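Local coordinates for N-acylethanolamine-hydrolyzing acid amidase alpha-subunit (Caenorhabditis elegans, PDB 6DY3), which forms, with the beta-subunit, an amidase that probably degrades fatty acid amides such as N-palmitoylethanolamine to ethanolamine and free fatty acids, at residues F70-E73 / I74-L78. Numbering follows the deposited sequence.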
loop_
_atom_site.group_PDB
_atom_site.type_symbol
_atom_site.label_atom_id
_atom_site.label_comp_id
_atom_site.label_asym_id
_atom_site.label_seq_id
_atom_site.Cartn_x
_atom_site.Cartn_y
_atom_site.Cartn_z
ATOM N N PHE A 70 11.025 3.332 -15.142
ATOM C CA PHE A 70 10.357 4.489 -14.573
ATOM C C PHE A 70 10.313 5.628 -15.581
ATOM O O PHE A 70 11.121 5.704 -16.510
ATOM C CB PHE A 70 11.069 4.976 -13.300
ATOM C CG PHE A 70 11.364 3.888 -12.309
ATOM C CD1 PHE A 70 10.365 3.377 -11.487
ATOM C CD2 PHE A 70 12.648 3.385 -12.184
ATOM C CE1 PHE A 70 10.641 2.379 -10.568
ATOM C CE2 PHE A 70 12.931 2.384 -11.267
ATOM C CZ PHE A 70 11.927 1.882 -10.457
ATOM N N THR A 71 9.348 6.521 -15.380
ATOM C CA THR A 71 9.322 7.773 -16.116
ATOM C C THR A 71 10.496 8.643 -15.681
ATOM O O THR A 71 11.094 8.434 -14.623
ATOM C CB THR A 71 8.009 8.527 -15.876
ATOM O OG1 THR A 71 7.950 8.985 -14.517
ATOM C CG2 THR A 71 6.812 7.641 -16.156
ATOM N N THR A 72 10.830 9.633 -16.511
ATOM C CA THR A 72 11.920 10.543 -16.167
ATOM C C THR A 72 11.679 11.206 -14.814
ATOM O O THR A 72 12.613 11.366 -14.019
ATOM C CB THR A 72 12.090 11.600 -17.259
ATOM O OG1 THR A 72 12.258 10.955 -18.528
ATOM C CG2 THR A 72 13.305 12.476 -16.986
ATOM N N GLU A 73 10.432 11.590 -14.531
ATOM C CA GLU A 73 10.118 12.214 -13.250
ATOM C C GLU A 73 10.502 11.300 -12.094
ATOM O O GLU A 73 11.191 11.718 -11.156
ATOM C CB GLU A 73 8.630 12.561 -13.192
ATOM C CG GLU A 73 8.187 13.188 -11.871
ATOM C CD GLU A 73 6.678 13.351 -11.764
ATOM O OE1 GLU A 73 5.947 12.802 -12.615
ATOM O OE2 GLU A 73 6.223 14.038 -10.826
ATOM N N ILE A 74 10.069 10.040 -12.147
ATOM C CA ILE A 74 10.371 9.117 -11.060
ATOM C C ILE A 74 11.867 8.829 -11.006
ATOM O O ILE A 74 12.429 8.613 -9.924
ATOM C CB ILE A 74 9.547 7.824 -11.221
ATOM C CG1 ILE A 74 8.044 8.106 -11.105
ATOM C CG2 ILE A 74 9.969 6.777 -10.194
ATOM C CD1 ILE A 74 7.595 8.640 -9.755
ATOM N N GLN A 75 12.535 8.799 -12.160
ATOM C CA GLN A 75 13.979 8.591 -12.169
ATOM C C GLN A 75 14.689 9.668 -11.359
ATOM O O GLN A 75 15.582 9.376 -10.556
ATOM C CB GLN A 75 14.494 8.587 -13.606
ATOM C CG GLN A 75 14.039 7.409 -14.430
ATOM C CD GLN A 75 14.549 7.475 -15.854
ATOM O OE1 GLN A 75 15.681 7.899 -16.104
ATOM N NE2 GLN A 75 13.716 7.055 -16.800
ATOM N N GLU A 76 14.300 10.927 -11.555
ATOM C CA GLU A 76 14.972 12.013 -10.855
ATOM C C GLU A 76 14.689 11.966 -9.358
ATOM O O GLU A 76 15.567 12.284 -8.548
ATOM C CB GLU A 76 14.543 13.350 -11.454
ATOM C CG GLU A 76 14.974 13.541 -12.895
ATOM C CD GLU A 76 14.453 14.834 -13.494
ATOM O OE1 GLU A 76 14.050 15.739 -12.729
ATOM O OE2 GLU A 76 14.439 14.944 -14.739
ATOM N N GLU A 77 13.481 11.556 -8.965
ATOM C CA GLU A 77 13.186 11.405 -7.544
ATOM C C GLU A 77 14.078 10.343 -6.920
ATOM O O GLU A 77 14.680 10.559 -5.862
ATOM C CB GLU A 77 11.715 11.048 -7.337
ATOM C CG GLU A 77 10.737 12.151 -7.681
ATOM C CD GLU A 77 9.339 11.869 -7.149
ATOM O OE1 GLU A 77 9.189 10.920 -6.349
ATOM O OE2 GLU A 77 8.391 12.595 -7.522
ATOM N N LEU A 78 14.177 9.181 -7.569
ATOM C CA LEU A 78 15.013 8.110 -7.041
ATOM C C LEU A 78 16.472 8.538 -6.972
ATOM O O LEU A 78 17.166 8.246 -5.991
ATOM C CB LEU A 78 14.857 6.861 -7.903
ATOM C CG LEU A 78 13.490 6.179 -7.818
ATOM C CD1 LEU A 78 13.344 5.150 -8.930
ATOM C CD2 LEU A 78 13.279 5.529 -6.443
#
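Gln75 reaches back along the start of helix 72-85 to Phe70, where its NE2 gives a nearly straight hydrogen bond to the backbone O of Phe70 (2.9 Å, N-H...O 163°). The carbonyl oxygen lies close to the amide plane of Gln75, whereas NE2 sits above the carbonyl plane. A chain extended beyond CG (chi2 178°) gives glutamine the length for this, CG running beside Thr71 O. Shortened to an alanine, Gln75 would lose the amide, and Phe70 O would probably be left without this donor. Thr71 is the N-cap: OG1, set between its own backbone N and carbonyl carbon (chi1 68°), accepts a weak bond from Ile74 N at 3.3 Å, a role its short hydroxyl suits. The first turn continues with backbone hydrogen bonds from Gln75 N to Thr71 O (2.9 Å) and from Glu76 N to Thr72 O (3.0 Å). Just before the cap, the CB of Phe70 points toward the helix, and its flat apolar ring offers a face to Leu78, whose CD1 makes a CH-pi contact offset toward the rim, 3.7 Å from the centroid; Ile74 CG2 comes to 3.7 Å from CD1 of Phe70, approaching obliquely. The ring also packs on helix 89-97 and lies edge-to-face with Phe94 of the beta-subunit. Glu73 OE2 and Glu77 OE2 are 4.2 Å apart, a closeness probably eased by Arg28, which forms salt bridges with both; Glu77 also accepts a hydrogen bond from Trp29.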